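Local atomic coordinates of glycosyl hyrolase, family 3 (Deinococcus radiodurans, PDB entry 3TEV), a protein that probably hydrolyses O-glycosidic bonds in carbohydrate substrates. Residues V16-L21 / A305-V310; A103-Q108 / A154-R159; H160-L165 / R213-E218. All blocks are in the same frame, centred on the assembly; numbering follows the deposited sequence.

In the fold
All three contacts belong to one TIM-barrel-type domain. Contact 1 packs the turn before strand 22-24 against the end of helix 296-309; it lies where the first and last strands of the parallel sheet, 22-24 and 290-291, run side by side, and contacts 2 and 3 are nested inside the long loop that it closes. Those two lie across the chain's centre from it, with centres about 40 Å and about 31 Å away. They share helix 154-169, their centres are about 11 Å apart, and they touch through D105 OD1 and H160 NE2, 2.6 Å apart in a probable hydrogen bond. Contact 2 is polar and superficial, whereas contact 3 is mostly buried and apolar.

Contact 1 of 3, residues V16-L21 / A305-V310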
loop_
_atom_site.group_PDB
_atom_site.type_symbol
_atom_site.label_atom_id
_atom_site.label_comp_id
_atom_site.label_asym_id
_atom_site.label_seq_id
_atom_site.Cartn_x
_atom_site.Cartn_y
_atom_site.Cartn_z
ATOM N N VAL A 16 -5.220 -10.839 -18.415
ATOM C CA VAL A 16 -4.588 -10.543 -17.136
ATOM C C VAL A 16 -3.843 -11.774 -16.644
ATOM O O VAL A 16 -4.376 -12.870 -16.676
ATOM C CB VAL A 16 -5.616 -10.111 -16.086
ATOM C CG1 VAL A 16 -4.932 -9.840 -14.733
ATOM C CG2 VAL A 16 -6.371 -8.868 -16.565
ATOM N N ARG A 17 -2.610 -11.598 -16.205
ATOM C CA ARG A 17 -1.870 -12.695 -15.605
ATOM C C ARG A 17 -1.848 -12.551 -14.090
ATOM O O ARG A 17 -1.888 -11.442 -13.577
ATOM C CB ARG A 17 -0.460 -12.720 -16.147
ATOM C CG ARG A 17 -0.429 -12.848 -17.660
ATOM C CD ARG A 17 0.985 -12.775 -18.149
ATOM N NE ARG A 17 1.708 -13.967 -17.723
ATOM C CZ ARG A 17 3.023 -14.128 -17.840
ATOM N NH1 ARG A 17 3.767 -13.143 -18.375
ATOM N NH2 ARG A 17 3.575 -15.276 -17.420
ATOM N N PRO A 18 -1.765 -13.682 -13.367
ATOM C CA PRO A 18 -1.769 -13.602 -11.900
ATOM C C PRO A 18 -0.644 -12.725 -11.367
ATOM O O PRO A 18 -0.856 -12.014 -10.416
ATOM C CB PRO A 18 -1.584 -15.058 -11.443
ATOM C CG PRO A 18 -1.258 -15.850 -12.684
ATOM C CD PRO A 18 -1.739 -15.071 -13.868
ATOM N N GLY A 19 0.534 -12.756 -11.989
ATOM C CA GLY A 19 1.652 -11.924 -11.514
ATOM C C GLY A 19 1.414 -10.425 -11.608
ATOM O O GLY A 19 2.074 -9.647 -10.926
ATOM N N GLN A 20 0.477 -10.007 -12.456
ATOM C CA GLN A 20 0.176 -8.586 -12.633
ATOM C C GLN A 20 -0.646 -8.009 -11.473
ATOM O O GLN A 20 -0.891 -6.795 -11.407
ATOM C CB GLN A 20 -0.524 -8.381 -13.972
ATOM C CG GLN A 20 0.397 -8.733 -15.168
ATOM C CD GLN A 20 -0.303 -8.762 -16.519
ATOM O OE1 GLN A 20 -1.519 -9.036 -16.619
ATOM N NE2 GLN A 20 0.482 -8.510 -17.591
ATOM N N LEU A 21 -1.046 -8.880 -10.542
ATOM C CA LEU A 21 -1.837 -8.453 -9.377
ATOM C C LEU A 21 -1.043 -8.558 -8.074
ATOM O O LEU A 21 -1.600 -8.398 -6.994
ATOM C CB LEU A 21 -3.139 -9.268 -9.286
ATOM C CG LEU A 21 -4.014 -9.281 -10.552
ATOM C CD1 LEU A 21 -5.133 -10.355 -10.453
ATOM C CD2 LEU A 21 -4.580 -7.888 -10.865
ATOM N N ALA A 305 -2.279 -19.755 -6.357
ATOM C CA ALA A 305 -3.666 -19.551 -5.949
ATOM C C ALA A 305 -4.333 -18.491 -6.828
ATOM O O ALA A 305 -5.471 -18.659 -7.261
ATOM C CB ALA A 305 -3.748 -19.152 -4.480
ATOM N N VAL A 306 -3.631 -17.400 -7.110
ATOM C CA VAL A 306 -4.230 -16.357 -7.912
ATOM C C VAL A 306 -4.423 -16.857 -9.350
ATOM O O VAL A 306 -5.376 -16.438 -10.032
ATOM C CB VAL A 306 -3.408 -15.046 -7.829
ATOM C CG1 VAL A 306 -3.974 -13.958 -8.753
ATOM C CG2 VAL A 306 -3.372 -14.547 -6.371
ATOM N N ALA A 307 -3.553 -17.773 -9.800
ATOM C CA ALA A 307 -3.692 -18.363 -11.146
ATOM C C ALA A 307 -5.016 -19.120 -11.340
ATOM O O ALA A 307 -5.516 -19.203 -12.451
ATOM C CB ALA A 307 -2.495 -19.278 -11.490
ATOM N N GLU A 308 -5.583 -19.652 -10.256
ATOM C CA GLU A 308 -6.873 -20.362 -10.317
ATOM C C GLU A 308 -8.065 -19.406 -10.274
ATOM O O GLU A 308 -9.127 -19.702 -10.820
ATOM C CB GLU A 308 -6.992 -21.361 -9.167
ATOM C CG GLU A 308 -5.860 -22.360 -9.118
ATOM C CD GLU A 308 -5.798 -23.216 -10.378
ATOM O OE1 GLU A 308 -6.875 -23.564 -10.940
ATOM O OE2 GLU A 308 -4.667 -23.536 -10.821
ATOM N N TYR A 309 -7.874 -18.260 -9.628
ATOM C CA TYR A 309 -8.908 -17.237 -9.490
ATOM C C TYR A 309 -9.102 -16.426 -10.779
ATOM O O TYR A 309 -10.211 -16.202 -11.236
ATOM C CB TYR A 309 -8.540 -16.337 -8.300
ATOM C CG TYR A 309 -9.133 -14.945 -8.299
ATOM C CD1 TYR A 309 -10.493 -14.728 -8.041
ATOM C CD2 TYR A 309 -8.326 -13.829 -8.512
ATOM C CE1 TYR A 309 -11.024 -13.433 -8.034
ATOM C CE2 TYR A 309 -8.841 -12.566 -8.481
ATOM C CZ TYR A 309 -10.185 -12.368 -8.252
ATOM O OH TYR A 309 -10.673 -11.077 -8.251
ATOM N N VAL A 310 -7.999 -16.007 -11.361
ATOM C CA VAL A 310 -7.973 -15.113 -12.511
ATOM C C VAL A 310 -8.823 -15.536 -13.740
ATOM O O VAL A 310 -9.571 -14.695 -14.261
ATOM C CB VAL A 310 -6.491 -14.811 -12.871
ATOM C CG1 VAL A 310 -6.304 -14.587 -14.327
ATOM C CG2 VAL A 310 -5.988 -13.629 -12.049
#
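P18 lays one edge of its ring against the helix 296-309 backbone at A307. Its CB stands 3.7 Å from A307 N and 3.8 Å from V306 CG1, while CG reaches A307 CB at 3.8 Å. A compact proline suits this place: it opens the 3-10 turn 18-21, where its missing N-H costs nothing, and offers a rigid apolar surface. V310, four residues after V306, is the other main partner. Its two methyls divide the work: CG2 meets L21 CD1 at 3.7 Å and also lies near P18 CA, and CG1 lies 3.5 Å from V16 O. In the barrel the contact ties the lead-in to the first strand to the helix that follows the last, for L21 leads into strand 22-24 and bonds through its backbone to V290 of strand 290-291. V306 turns CG1 away from its own backbone N (chi1 176°), which brings that methyl to P18 and, at 4.1 Å, to L21 CD1. The turn itself is braced by Q20, whose OE1 accepts from R17 N at 2.8 Å, the donor standing above the amide plane. The same oxygen also receives R321 NH1 from helix 314-330, and V16 rests on V317 of that helix.

Contact 2 of 3, residues A103-Q108 / A154-R159; sequences AADDQQ and AARVTR
The guanidinium of R156 carries the carboxylate of D105 over one face, with OD2 displaced toward the rim and the two planes only 21° apart; at its edge lies A103 CA. No N-H points at OD2, so the 3.9 Å pair of R156 NH1 and D105 OD2 is a long salt bridge of charges alone, and the directed bond of NH1 goes to G102 O at the end of helix 98-104. The R159 guanidinium, modelled in two conformers, meets the same carboxylate differently. In the one described, D105 OD1 and D105 O lie at its edge, and NH1 donates almost straight (175°) to the syn lone pair of OD1 at 2.7 Å, the planes nearly perpendicular. Aspartate fits because its short chain, swung to chi1 -161°, sets one carboxylate between two arginines. H160 NE2 adds a further hydrogen bond to OD1. Farther along, Q107 runs extended beside helix 154-169, placing NE2 3.0 Å from R159 O and its CB 3.9 Å from R159 NH2. D105, the first residue past helix 98-104, has positive phi, and D106 N-caps helix 107-124 through L109 N. With R159 so placed, the salt-bridge network fastens the junction of those two helices to the first turns of helix 154-169, which also packs on helix 210-215.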
loop_
_atom_site.group_PDB
_atom_site.type_symbol
_atom_site.label_atom_id
_atom_site.label_comp_id
_atom_site.label_asym_id
_atom_site.label_seq_id
_atom_site.Cartn_x
_atom_site.Cartn_y
_atom_site.Cartn_z
ATOM N N ALA A 103 3.843 18.887 14.839
ATOM C CA ALA A 103 4.000 19.819 15.960
ATOM C C ALA A 103 4.441 21.223 15.542
ATOM O O ALA A 103 3.917 22.217 16.057
ATOM C CB ALA A 103 4.964 19.241 16.991
ATOM N N ALA A 104 5.410 21.307 14.629
ATOM C CA ALA A 104 5.834 22.596 14.066
ATOM C C ALA A 104 4.632 23.209 13.359
ATOM O O ALA A 104 4.434 24.424 13.380
ATOM C CB ALA A 104 6.982 22.401 13.084
ATOM N N ASP A 105 3.839 22.327 12.751
ATOM C CA ASP A 105 2.540 22.646 12.168
ATOM C C ASP A 105 2.599 23.690 11.066
ATOM O O ASP A 105 1.701 24.506 10.921
ATOM C CB ASP A 105 1.497 23.013 13.236
ATOM C CG ASP A 105 0.064 22.889 12.723
ATOM O OD1 ASP A 105 -0.185 22.060 11.820
ATOM O OD2 ASP A 105 -0.819 23.617 13.221
ATOM N N ASP A 106 3.656 23.633 10.276
ATOM C CA ASP A 106 3.733 24.417 9.062
ATOM C C ASP A 106 3.435 23.468 7.896
ATOM O O ASP A 106 4.280 22.671 7.488
ATOM C CB ASP A 106 5.108 25.105 8.944
ATOM C CG ASP A 106 5.255 25.931 7.674
ATOM O OD1 ASP A 106 4.414 25.820 6.758
ATOM O OD2 ASP A 106 6.231 26.706 7.586
ATOM N N GLN A 107 2.209 23.562 7.392
ATOM C CA GLN A 107 1.714 22.746 6.291
ATOM C C GLN A 107 2.662 22.821 5.103
ATOM O O GLN A 107 3.026 21.794 4.532
ATOM C CB GLN A 107 0.289 23.184 5.914
ATOM C CG GLN A 107 -0.192 22.766 4.540
ATOM C CD GLN A 107 -1.723 22.697 4.448
ATOM O OE1 GLN A 107 -2.412 23.704 4.685
ATOM N NE2 GLN A 107 -2.263 21.504 4.099
ATOM N N GLN A 108 3.090 24.036 4.766
ATOM C CA GLN A 108 4.008 24.241 3.645
ATOM C C GLN A 108 5.372 23.556 3.856
ATOM O O GLN A 108 5.937 23.029 2.912
ATOM C CB GLN A 108 4.168 25.737 3.337
ATOM C CG GLN A 108 5.022 26.058 2.111
ATOM C CD GLN A 108 4.365 25.650 0.794
ATOM O OE1 GLN A 108 3.253 26.091 0.484
ATOM N NE2 GLN A 108 5.059 24.817 0.007
ATOM N N ALA A 154 -7.970 14.123 14.077
ATOM C CA ALA A 154 -8.185 14.016 12.630
ATOM C C ALA A 154 -7.781 15.279 11.849
ATOM O O ALA A 154 -7.197 15.180 10.760
ATOM C CB ALA A 154 -9.636 13.660 12.345
ATOM N N ALA A 155 -8.083 16.446 12.428
ATOM C CA ALA A 155 -7.813 17.751 11.817
ATOM C C ALA A 155 -6.333 17.961 11.518
ATOM O O ALA A 155 -5.985 18.409 10.426
ATOM C CB ALA A 155 -8.366 18.916 12.719
ATOM N N ARG A 156 -5.474 17.645 12.488
ATOM C CA ARG A 156 -4.021 17.786 12.333
ATOM C C ARG A 156 -3.451 16.767 11.347
ATOM O O ARG A 156 -2.562 17.079 10.549
ATOM C CB ARG A 156 -3.306 17.645 13.679
ATOM C CG ARG A 156 -1.824 18.055 13.674
ATOM C CD ARG A 156 -1.667 19.564 13.644
ATOM N NE ARG A 156 -2.326 20.174 14.794
ATOM C CZ ARG A 156 -1.694 20.741 15.817
ATOM N NH1 ARG A 156 -0.365 20.813 15.847
ATOM N NH2 ARG A 156 -2.406 21.246 16.808
ATOM N N VAL A 157 -3.959 15.547 11.405
ATOM C CA VAL A 157 -3.501 14.505 10.489
ATOM C C VAL A 157 -3.935 14.835 9.059
ATOM O O VAL A 157 -3.137 14.728 8.129
ATOM C CB VAL A 157 -3.951 13.112 10.965
ATOM C CG1 VAL A 157 -3.776 12.022 9.853
ATOM C CG2 VAL A 157 -3.179 12.754 12.258
ATOM N N THR A 158 -5.184 15.273 8.900
ATOM C CA THR A 158 -5.704 15.697 7.595
ATOM C C THR A 158 -4.851 16.799 6.958
ATOM O O THR A 158 -4.498 16.711 5.781
ATOM C CB THR A 158 -7.168 16.177 7.720
ATOM O OG1 THR A 158 -7.984 15.078 8.127
ATOM C CG2 THR A 158 -7.688 16.732 6.392
ATOM N N ARG A 159 -4.514 17.831 7.725
ATOM C CA ARG A 159 -3.760 18.961 7.181
ATOM C C ARG A 159 -2.337 18.583 6.736
ATOM O O ARG A 159 -1.888 19.005 5.663
ATOM C CB ARG A 159 -3.754 20.172 8.149
ATOM C CG ARG A 159 -4.930 21.134 7.922
ATOM C CD ARG A 159 -4.952 22.328 8.892
ATOM N NE ARG A 159 -3.819 23.238 8.711
ATOM C CZ ARG A 159 -2.650 23.127 9.410
ATOM N NH1 ARG A 159 -2.473 22.140 10.338
ATOM N NH2 ARG A 159 -1.675 24.005 9.189
#

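Contact 3 of 3, residues H160-L165 / R213-E218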
loop_
_atom_site.group_PDB
_atom_site.type_symbol
_atom_site.label_atom_id
_atom_site.label_comp_id
_atom_site.label_asym_id
_atom_site.label_seq_id
_atom_site.Cartn_x
_atom_site.Cartn_y
_atom_site.Cartn_z
ATOM N N HIS A 160 -1.632 17.791 7.543
ATOM C CA HIS A 160 -0.288 17.381 7.148
ATOM C C HIS A 160 -0.283 16.228 6.147
ATOM O O HIS A 160 0.617 16.139 5.302
ATOM C CB HIS A 160 0.582 17.136 8.372
ATOM C CG HIS A 160 0.885 18.392 9.110
ATOM N ND1 HIS A 160 1.856 19.276 8.690
ATOM C CD2 HIS A 160 0.298 18.960 10.191
ATOM C CE1 HIS A 160 1.881 20.317 9.508
ATOM N NE2 HIS A 160 0.944 20.150 10.425
ATOM N N GLY A 161 -1.307 15.375 6.216
ATOM C CA GLY A 161 -1.495 14.326 5.212
ATOM C C GLY A 161 -1.644 14.923 3.821
ATOM O O GLY A 161 -1.058 14.429 2.864
ATOM N N ARG A 162 -2.418 15.998 3.723
ATOM C CA ARG A 162 -2.645 16.707 2.450
ATOM C C ARG A 162 -1.323 17.201 1.865
ATOM O O ARG A 162 -1.064 17.060 0.653
ATOM C CB ARG A 162 -3.604 17.901 2.644
ATOM C CG ARG A 162 -4.061 18.565 1.324
ATOM C CD ARG A 162 -4.945 19.813 1.496
ATOM N NE ARG A 162 -6.008 19.642 2.496
ATOM C CZ ARG A 162 -7.237 19.171 2.258
ATOM N NH1 ARG A 162 -7.606 18.792 1.027
ATOM N NH2 ARG A 162 -8.104 19.071 3.267
ATOM N N ALA A 163 -0.494 17.768 2.737
ATOM C CA ALA A 163 0.809 18.313 2.342
ATOM C C ALA A 163 1.743 17.215 1.827
ATOM O O ALA A 163 2.432 17.392 0.825
ATOM C CB ALA A 163 1.447 19.049 3.517
ATOM N N ALA A 164 1.754 16.081 2.525
ATOM C CA ALA A 164 2.588 14.936 2.155
ATOM C C ALA A 164 2.189 14.361 0.800
ATOM O O ALA A 164 3.055 14.054 -0.036
ATOM C CB ALA A 164 2.521 13.872 3.236
ATOM N N LEU A 165 0.878 14.227 0.582
ATOM C CA LEU A 165 0.349 13.752 -0.703
ATOM C C LEU A 165 0.752 14.693 -1.836
ATOM O O LEU A 165 1.227 14.236 -2.882
ATOM C CB LEU A 165 -1.175 13.625 -0.661
ATOM C CG LEU A 165 -1.799 12.582 0.267
ATOM C CD1 LEU A 165 -3.256 12.946 0.515
ATOM C CD2 LEU A 165 -1.702 11.153 -0.296
ATOM N N ARG A 213 -11.229 9.997 4.371
ATOM C CA ARG A 213 -12.406 10.519 3.701
ATOM C C ARG A 213 -12.121 11.918 3.162
ATOM O O ARG A 213 -12.430 12.207 2.008
ATOM C CB ARG A 213 -13.630 10.500 4.625
ATOM C CG ARG A 213 -14.960 10.906 3.959
ATOM C CD ARG A 213 -16.138 10.324 4.764
ATOM N NE ARG A 213 -17.409 11.055 4.646
ATOM C CZ ARG A 213 -18.618 10.531 4.900
ATOM N NH1 ARG A 213 -18.753 9.251 5.272
ATOM N NH2 ARG A 213 -19.708 11.287 4.776
ATOM N N ALA A 214 -11.509 12.767 3.977
ATOM C CA ALA A 214 -11.209 14.144 3.560
ATOM C C ALA A 214 -10.194 14.216 2.415
ATOM O O ALA A 214 -10.222 15.143 1.609
ATOM C CB ALA A 214 -10.740 14.983 4.756
ATOM N N LEU A 215 -9.328 13.212 2.324
ATOM C CA LEU A 215 -8.195 13.273 1.389
ATOM C C LEU A 215 -8.337 12.406 0.132
ATOM O O LEU A 215 -7.407 12.317 -0.668
ATOM C CB LEU A 215 -6.869 12.985 2.125
ATOM C CG LEU A 215 -6.488 13.952 3.279
ATOM C CD1 LEU A 215 -5.113 13.629 3.877
ATOM C CD2 LEU A 215 -6.557 15.442 2.889
ATOM N N LEU A 216 -9.496 11.774 -0.042
ATOM C CA LEU A 216 -9.719 10.857 -1.177
ATOM C C LEU A 216 -9.376 11.383 -2.563
ATOM O O LEU A 216 -8.662 10.705 -3.301
ATOM C CB LEU A 216 -11.161 10.375 -1.222
ATOM C CG LEU A 216 -11.582 9.195 -0.375
ATOM C CD1 LEU A 216 -12.964 8.805 -0.867
ATOM C CD2 LEU A 216 -10.588 8.033 -0.470
ATOM N N PRO A 217 -9.890 12.578 -2.933
ATOM C CA PRO A 217 -9.583 13.041 -4.299
ATOM C C PRO A 217 -8.085 13.307 -4.554
ATOM O O PRO A 217 -7.685 13.423 -5.712
ATOM C CB PRO A 217 -10.403 14.346 -4.457
ATOM C CG PRO A 217 -11.256 14.478 -3.209
ATOM C CD PRO A 217 -10.645 13.582 -2.151
ATOM N N GLU A 218 -7.283 13.404 -3.495
ATOM C CA GLU A 218 -5.842 13.622 -3.608
ATOM C C GLU A 218 -5.030 12.343 -3.382
ATOM O O GLU A 218 -3.802 12.376 -3.430
ATOM C CB GLU A 218 -5.369 14.667 -2.582
ATOM C CG GLU A 218 -5.586 16.122 -2.984
ATOM C CD GLU A 218 -7.010 16.582 -2.741
ATOM O OE1 GLU A 218 -7.651 16.046 -1.800
ATOM O OE2 GLU A 218 -7.487 17.471 -3.494
#
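L215 pushes its CD2 methyl under the guanidinium of R162, centred on one face, with CD2 3.8 Å from R162 CZ. Its other branch, CD1, lies against the backbone of helix 154-169, 3.6 Å from R162 N and 3.7 Å from G161 C. Glycine suits this place: G161 puts no side chain between the helix and L215 CD1, so the methyl can rest directly on the backbone. L165, one turn after G161, packs beside that methyl: its CD1 meets L215 CD1 at 3.9 Å and E218 CB at 4.1 Å. In the barrel, strands 174-180 and 221-224 lie next to each other, and the contact packs helix 154-169, which precedes the first, against helix 210-215 and the 3-10 turn 216-218, which precede the second. R162 bridges the apolar core and the surface. A bend late in its chain (chi3 -45°) folds the guanidinium over L215 CD2 and turns NH1 to face E218. There R162 NH1 and E218 OE1 make a long salt bridge of 3.9 Å, the planes of the two groups turned 64° from one another. T158, a turn before R162, also touches L215, and R162 in turn touches Q107 of helix 107-124.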